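Local coordinates for protein Amuc_1102 (Akkermansia muciniphila, PDB 7DSZ) that is of uncertain function but adopts an immunoglobulin-like fold related to archaeal type IV pilus proteins, at residues 19-33 / 48-62. Residues are numbered along the deposited sequence; the frame is centred on the assembly and turned at random. Where two conformers were deposited one is given.
Sequences VRVSLEKLSLYMRQS and PKKWADFEIPFKVEA
R31 and D53 meet across two antiparallel strands in a worked example of how one long pairing tolerates an interruption. Paired backbone bonds run from R20 with E61 to S22 with K59 and resume from S27 with E55 to R31 with W51; between them the register slips by one residue, K25 being extra, and L26 just beyond lays CD1 3.7 Å from I56 CB.

The tight side carries L23, L26, L28, F54 and F58. With CG anti to the backbone N (chi1 166°), L28 sets CD1 over the centre of the F54 ring, 4.0 Å from its centroid, a CH-pi contact, and the same methyl touches A52 CB at 3.6 Å. V21, L23 and L26 also pack on strand 146-152, so this part of the face is turned inward, though Q32 and K50 are exposed.

The other face is mixed: R20, S22, E61 and Y29 are exposed, whereas W51, D53 and E55 are buried, W51 edge-to-face with F185. R31, bent at chi3 (47°), forms a salt bridge from NH1 to D53 OD2 at 3.0 Å, on its anti side and 34° out of the carboxylate plane; W189 adds a cation-pi contact. A leucine at R31 would probably leave the buried D53 carboxylate without its cationic mate. E55 is held by R192 and Y193. Strand 109-115 flanks 50-62 on its other edge, completing a three-stranded antiparallel sheet consistent with the immunoglobulin-like fold.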
loop_
_atom_site.group_PDB
_atom_site.type_symbol
_atom_site.label_atom_id
_atom_site.label_comp_id
_atom_site.label_asym_id
_atom_site.label_seq_id
_atom_site.Cartn_x
_atom_site.Cartn_y
_atom_site.Cartn_z
ATOM N N VAL C 19 -29.693 -6.393 -5.451
ATOM C CA VAL C 19 -28.891 -7.163 -4.516
ATOM C C VAL C 19 -29.455 -6.970 -3.118
ATOM O O VAL C 19 -29.857 -5.859 -2.752
ATOM C CB VAL C 19 -27.413 -6.705 -4.611
ATOM C CG1 VAL C 19 -26.619 -7.155 -3.425
ATOM C CG2 VAL C 19 -26.798 -7.202 -5.921
ATOM N N ARG C 20 -29.486 -8.048 -2.343
ATOM C CA ARG C 20 -29.843 -8.007 -0.935
ATOM C C ARG C 20 -28.726 -8.612 -0.100
ATOM O O ARG C 20 -28.178 -9.669 -0.440
ATOM C CB ARG C 20 -31.145 -8.753 -0.669
ATOM C CG ARG C 20 -32.340 -8.075 -1.328
ATOM C CD ARG C 20 -32.607 -6.717 -0.687
ATOM N NE ARG C 20 -33.706 -5.993 -1.324
ATOM C CZ ARG C 20 -33.561 -5.084 -2.284
ATOM N NH1 ARG C 20 -32.357 -4.757 -2.748
ATOM N NH2 ARG C 20 -34.633 -4.485 -2.784
ATOM N N VAL C 21 -28.402 -7.940 0.997
ATOM C CA VAL C 21 -27.303 -8.327 1.870
ATOM C C VAL C 21 -27.868 -8.626 3.252
ATOM O O VAL C 21 -28.530 -7.776 3.860
ATOM C CB VAL C 21 -26.233 -7.224 1.941
ATOM C CG1 VAL C 21 -25.139 -7.618 2.910
ATOM C CG2 VAL C 21 -25.649 -6.984 0.552
ATOM N N SER C 22 -27.637 -9.838 3.735
ATOM C CA SER C 22 -28.033 -10.232 5.079
ATOM C C SER C 22 -26.834 -10.038 6.001
ATOM O O SER C 22 -25.852 -10.775 5.906
ATOM C CB SER C 22 -28.507 -11.681 5.108
ATOM O OG SER C 22 -28.829 -12.066 6.431
ATOM N N LEU C 23 -26.912 -9.046 6.887
ATOM C CA LEU C 23 -25.851 -8.778 7.858
ATOM C C LEU C 23 -26.126 -9.476 9.179
ATOM O O LEU C 23 -27.273 -9.582 9.611
ATOM C CB LEU C 23 -25.723 -7.276 8.124
ATOM C CG LEU C 23 -25.321 -6.372 6.970
ATOM C CD1 LEU C 23 -25.429 -4.915 7.412
ATOM C CD2 LEU C 23 -23.881 -6.690 6.531
ATOM N N GLU C 24 -25.063 -9.946 9.826
ATOM C CA GLU C 24 -25.160 -10.316 11.226
ATOM C C GLU C 24 -24.661 -9.117 12.028
ATOM O O GLU C 24 -24.921 -7.983 11.637
ATOM C CB GLU C 24 -24.387 -11.607 11.511
ATOM C CG GLU C 24 -24.819 -12.790 10.600
ATOM C CD GLU C 24 -26.311 -13.116 10.691
ATOM O OE1 GLU C 24 -26.892 -12.971 11.790
ATOM O OE2 GLU C 24 -26.905 -13.517 9.659
ATOM N N LYS C 25 -23.991 -9.324 13.147
ATOM C CA LYS C 25 -23.566 -8.191 13.961
ATOM C C LYS C 25 -22.075 -7.937 13.785
ATOM O O LYS C 25 -21.297 -8.866 13.562
ATOM C CB LYS C 25 -23.871 -8.438 15.439
ATOM C CG LYS C 25 -25.353 -8.700 15.718
ATOM C CD LYS C 25 -25.586 -8.831 17.212
ATOM C CE LYS C 25 -27.058 -8.958 17.544
ATOM N NZ LYS C 25 -27.220 -9.018 19.028
ATOM N N LEU C 26 -21.684 -6.668 13.909
ATOM C CA LEU C 26 -20.266 -6.322 14.031
ATOM C C LEU C 26 -19.764 -6.715 15.415
ATOM O O LEU C 26 -20.314 -6.269 16.430
ATOM C CB LEU C 26 -20.058 -4.823 13.808
ATOM C CG LEU C 26 -18.600 -4.402 13.627
ATOM C CD1 LEU C 26 -18.002 -4.933 12.310
ATOM C CD2 LEU C 26 -18.490 -2.896 13.683
ATOM N N SER C 27 -18.722 -7.543 15.460
ATOM C CA SER C 27 -18.084 -7.974 16.697
ATOM C C SER C 27 -16.649 -7.472 16.738
ATOM O O SER C 27 -15.972 -7.436 15.716
ATOM C CB SER C 27 -18.062 -9.495 16.824
ATOM O OG SER C 27 -19.368 -9.998 17.023
ATOM N N LEU C 28 -16.175 -7.138 17.936
ATOM C CA LEU C 28 -14.776 -6.754 18.133
ATOM C C LEU C 28 -13.982 -7.941 18.657
ATOM O O LEU C 28 -14.349 -8.540 19.677
ATOM C CB LEU C 28 -14.661 -5.589 19.114
ATOM C CG LEU C 28 -13.245 -5.318 19.644
ATOM C CD1 LEU C 28 -12.357 -4.825 18.505
ATOM C CD2 LEU C 28 -13.298 -4.294 20.760
ATOM N N TYR C 29 -12.908 -8.280 17.956
ATOM C CA TYR C 29 -11.925 -9.254 18.407
ATOM C C TYR C 29 -10.590 -8.555 18.589
ATOM O O TYR C 29 -10.101 -7.910 17.656
ATOM C CB TYR C 29 -11.724 -10.371 17.398
ATOM C CG TYR C 29 -12.927 -11.237 17.125
ATOM C CD1 TYR C 29 -13.133 -12.399 17.855
ATOM C CD2 TYR C 29 -13.826 -10.912 16.121
ATOM C CE1 TYR C 29 -14.215 -13.221 17.596
ATOM C CE2 TYR C 29 -14.927 -11.742 15.847
ATOM C CZ TYR C 29 -15.098 -12.888 16.595
ATOM O OH TYR C 29 -16.149 -13.719 16.337
ATOM N N MET C 30 -9.990 -8.692 19.769
ATOM C CA MET C 30 -8.618 -8.245 19.959
ATOM C C MET C 30 -7.695 -9.385 19.554
ATOM O O MET C 30 -7.820 -10.504 20.062
ATOM C CB MET C 30 -8.364 -7.809 21.409
ATOM C CG MET C 30 -9.271 -6.679 21.873
ATOM S SD MET C 30 -9.103 -5.175 20.876
ATOM C CE MET C 30 -7.344 -4.918 20.895
ATOM N N ARG C 31 -6.768 -9.115 18.636
ATOM C CA ARG C 31 -5.976 -10.183 18.042
ATOM C C ARG C 31 -4.545 -9.712 17.881
ATOM O O ARG C 31 -4.308 -8.587 17.442
ATOM C CB ARG C 31 -6.509 -10.604 16.661
ATOM C CG ARG C 31 -7.946 -11.148 16.652
ATOM C CD ARG C 31 -8.356 -11.472 15.222
ATOM N NE ARG C 31 -7.288 -12.227 14.604
ATOM C CZ ARG C 31 -6.882 -12.112 13.351
ATOM N NH1 ARG C 31 -7.448 -11.262 12.499
ATOM N NH2 ARG C 31 -5.885 -12.877 12.957
ATOM N N GLN C 32 -3.591 -10.571 18.189
ATOM C CA GLN C 32 -2.188 -10.233 17.996
ATOM C C GLN C 32 -1.859 -10.275 16.509
ATOM O O GLN C 32 -2.374 -11.131 15.783
ATOM C CB GLN C 32 -1.305 -11.212 18.766
ATOM C CG GLN C 32 0.176 -10.880 18.754
ATOM C CD GLN C 32 0.953 -11.664 19.799
ATOM O OE1 GLN C 32 0.538 -12.746 20.220
ATOM N NE2 GLN C 32 2.081 -11.112 20.233
ATOM N N SER C 33 -1.015 -9.356 16.047
ATOM C CA SER C 33 -0.653 -9.400 14.642
ATOM C C SER C 33 0.241 -10.611 14.401
ATOM O O SER C 33 0.869 -11.120 15.334
ATOM C CB SER C 33 0.056 -8.120 14.209
ATOM O OG SER C 33 1.210 -7.904 14.990
ATOM N N PRO C 48 4.708 -8.689 18.670
ATOM C CA PRO C 48 3.464 -8.094 18.167
ATOM C C PRO C 48 2.460 -7.844 19.283
ATOM O O PRO C 48 2.371 -8.602 20.252
ATOM C CB PRO C 48 2.944 -9.146 17.176
ATOM C CG PRO C 48 4.138 -9.941 16.790
ATOM C CD PRO C 48 5.005 -9.978 18.020
ATOM N N LYS C 49 1.706 -6.759 19.132
ATOM C CA LYS C 49 0.677 -6.360 20.075
ATOM C C LYS C 49 -0.701 -6.662 19.491
ATOM O O LYS C 49 -0.838 -7.114 18.347
ATOM C CB LYS C 49 0.814 -4.874 20.428
ATOM C CG LYS C 49 2.087 -4.532 21.184
ATOM C CD LYS C 49 2.037 -3.104 21.713
ATOM C CE LYS C 49 3.360 -2.695 22.360
ATOM N NZ LYS C 49 3.721 -3.551 23.531
ATOM N N LYS C 50 -1.736 -6.376 20.276
ATOM C CA LYS C 50 -3.096 -6.715 19.883
ATOM C C LYS C 50 -3.771 -5.577 19.124
ATOM O O LYS C 50 -3.858 -4.439 19.602
ATOM C CB LYS C 50 -3.927 -7.120 21.098
ATOM C CG LYS C 50 -3.585 -8.519 21.607
ATOM C CD LYS C 50 -4.586 -8.924 22.702
ATOM C CE LYS C 50 -4.207 -10.237 23.385
ATOM N NZ LYS C 50 -4.356 -11.414 22.485
ATOM N N TRP C 51 -4.265 -5.916 17.942
ATOM C CA TRP C 51 -5.055 -5.044 17.101
ATOM C C TRP C 51 -6.537 -5.219 17.415
ATOM O O TRP C 51 -6.979 -6.299 17.801
ATOM C CB TRP C 51 -4.811 -5.402 15.635
ATOM C CG TRP C 51 -3.474 -5.013 15.132
ATOM C CD1 TRP C 51 -2.250 -5.485 15.543
ATOM C CD2 TRP C 51 -3.221 -4.076 14.098
ATOM N NE1 TRP C 51 -1.247 -4.856 14.835
ATOM C CE2 TRP C 51 -1.824 -3.992 13.936
ATOM C CE3 TRP C 51 -4.047 -3.263 13.311
ATOM C CZ2 TRP C 51 -1.235 -3.140 13.011
ATOM C CZ3 TRP C 51 -3.456 -2.416 12.387
ATOM C CH2 TRP C 51 -2.066 -2.367 12.244
ATOM N N ALA C 52 -7.309 -4.149 17.227
ATOM C CA ALA C 52 -8.766 -4.261 17.233
ATOM C C ALA C 52 -9.226 -4.711 15.851
ATOM O O ALA C 52 -8.963 -4.029 14.853
ATOM C CB ALA C 52 -9.419 -2.929 17.597
ATOM N N ASP C 53 -9.891 -5.856 15.783
ATOM C CA ASP C 53 -10.365 -6.415 14.519
ATOM C C ASP C 53 -11.884 -6.484 14.603
ATOM O O ASP C 53 -12.425 -7.321 15.332
ATOM C CB ASP C 53 -9.733 -7.796 14.296
ATOM C CG ASP C 53 -10.315 -8.555 13.111
ATOM O OD1 ASP C 53 -11.105 -8.002 12.320
ATOM O OD2 ASP C 53 -9.924 -9.723 12.968
ATOM N N PHE C 54 -12.563 -5.585 13.885
ATOM C CA PHE C 54 -14.019 -5.539 13.866
ATOM C C PHE C 54 -14.497 -6.413 12.718
ATOM O O PHE C 54 -14.129 -6.167 11.571
ATOM C CB PHE C 54 -14.530 -4.106 13.686
ATOM C CG PHE C 54 -14.193 -3.179 14.827
ATOM C CD1 PHE C 54 -15.075 -3.022 15.895
ATOM C CD2 PHE C 54 -13.021 -2.438 14.818
ATOM C CE1 PHE C 54 -14.769 -2.139 16.957
ATOM C CE2 PHE C 54 -12.705 -1.576 15.862
ATOM C CZ PHE C 54 -13.591 -1.422 16.930
ATOM N N GLU C 55 -15.313 -7.425 13.020
ATOM C CA GLU C 55 -15.725 -8.423 12.032
ATOM C C GLU C 55 -17.237 -8.427 11.921
ATOM O O GLU C 55 -17.919 -8.457 12.946
ATOM C CB GLU C 55 -15.266 -9.819 12.455
ATOM C CG GLU C 55 -13.757 -9.972 12.583
ATOM C CD GLU C 55 -13.159 -10.372 11.267
ATOM O OE1 GLU C 55 -13.735 -11.285 10.616
ATOM O OE2 GLU C 55 -12.138 -9.771 10.863
ATOM N N ILE C 56 -17.774 -8.430 10.698
ATOM C CA ILE C 56 -19.204 -8.604 10.493
ATOM C C ILE C 56 -19.479 -9.685 9.454
ATOM O O ILE C 56 -19.050 -9.563 8.300
ATOM C CB ILE C 56 -19.925 -7.289 10.130
ATOM C CG1 ILE C 56 -21.439 -7.519 10.023
ATOM C CG2 ILE C 56 -19.356 -6.614 8.870
ATOM C CD1 ILE C 56 -22.242 -6.202 10.185
ATOM N N PRO C 57 -20.151 -10.773 9.820
ATOM C CA PRO C 57 -20.542 -11.775 8.828
ATOM C C PRO C 57 -21.639 -11.244 7.929
ATOM O O PRO C 57 -22.500 -10.478 8.362
ATOM C CB PRO C 57 -21.086 -12.939 9.671
ATOM C CG PRO C 57 -20.780 -12.624 11.091
ATOM C CD PRO C 57 -20.627 -11.106 11.171
ATOM N N PHE C 58 -21.618 -11.686 6.671
ATOM C CA PHE C 58 -22.711 -11.330 5.775
ATOM C C PHE C 58 -22.831 -12.344 4.647
ATOM O O PHE C 58 -21.918 -13.126 4.386
ATOM C CB PHE C 58 -22.549 -9.910 5.220
ATOM C CG PHE C 58 -21.477 -9.756 4.168
ATOM C CD1 PHE C 58 -20.165 -9.496 4.525
ATOM C CD2 PHE C 58 -21.802 -9.791 2.827
ATOM C CE1 PHE C 58 -19.195 -9.298 3.554
ATOM C CE2 PHE C 58 -20.838 -9.594 1.850
ATOM C CZ PHE C 58 -19.529 -9.357 2.210
ATOM N N LYS C 59 -24.000 -12.326 3.997
ATOM C CA LYS C 59 -24.273 -13.155 2.831
ATOM C C LYS C 59 -25.074 -12.315 1.844
ATOM O O LYS C 59 -25.888 -11.484 2.255
ATOM C CB LYS C 59 -25.043 -14.438 3.216
ATOM C CG LYS C 59 -25.406 -15.313 2.023
ATOM C CD LYS C 59 -26.255 -16.509 2.460
ATOM C CE LYS C 59 -25.384 -17.689 2.806
ATOM N NZ LYS C 59 -26.184 -18.960 2.911
ATOM N N VAL C 60 -24.824 -12.514 0.552
ATOM C CA VAL C 60 -25.459 -11.752 -0.521
ATOM C C VAL C 60 -26.418 -12.656 -1.282
ATOM O O VAL C 60 -26.106 -13.821 -1.539
ATOM C CB VAL C 60 -24.416 -11.176 -1.500
ATOM C CG1 VAL C 60 -25.083 -10.266 -2.532
ATOM C CG2 VAL C 60 -23.324 -10.444 -0.742
ATOM N N GLU C 61 -27.557 -12.102 -1.697
ATOM C CA GLU C 61 -28.417 -12.760 -2.679
ATOM C C GLU C 61 -28.803 -11.728 -3.725
ATOM O O GLU C 61 -28.642 -10.526 -3.516
ATOM C CB GLU C 61 -29.671 -13.377 -2.029
ATOM C CG GLU C 61 -29.396 -14.440 -0.939
ATOM C CD GLU C 61 -28.845 -15.757 -1.479
ATOM O OE1 GLU C 61 -28.794 -15.933 -2.719
ATOM O OE2 GLU C 61 -28.485 -16.628 -0.651
ATOM N N ALA C 62 -29.313 -12.192 -4.874
ATOM C CA ALA C 62 -29.569 -11.256 -5.953
ATOM C C ALA C 62 -30.746 -11.718 -6.809
ATOM O O ALA C 62 -31.075 -12.907 -6.877
ATOM C CB ALA C 62 -28.331 -11.070 -6.847
HETATM O O HOH W 1 -7.344 -11.732 22.470
#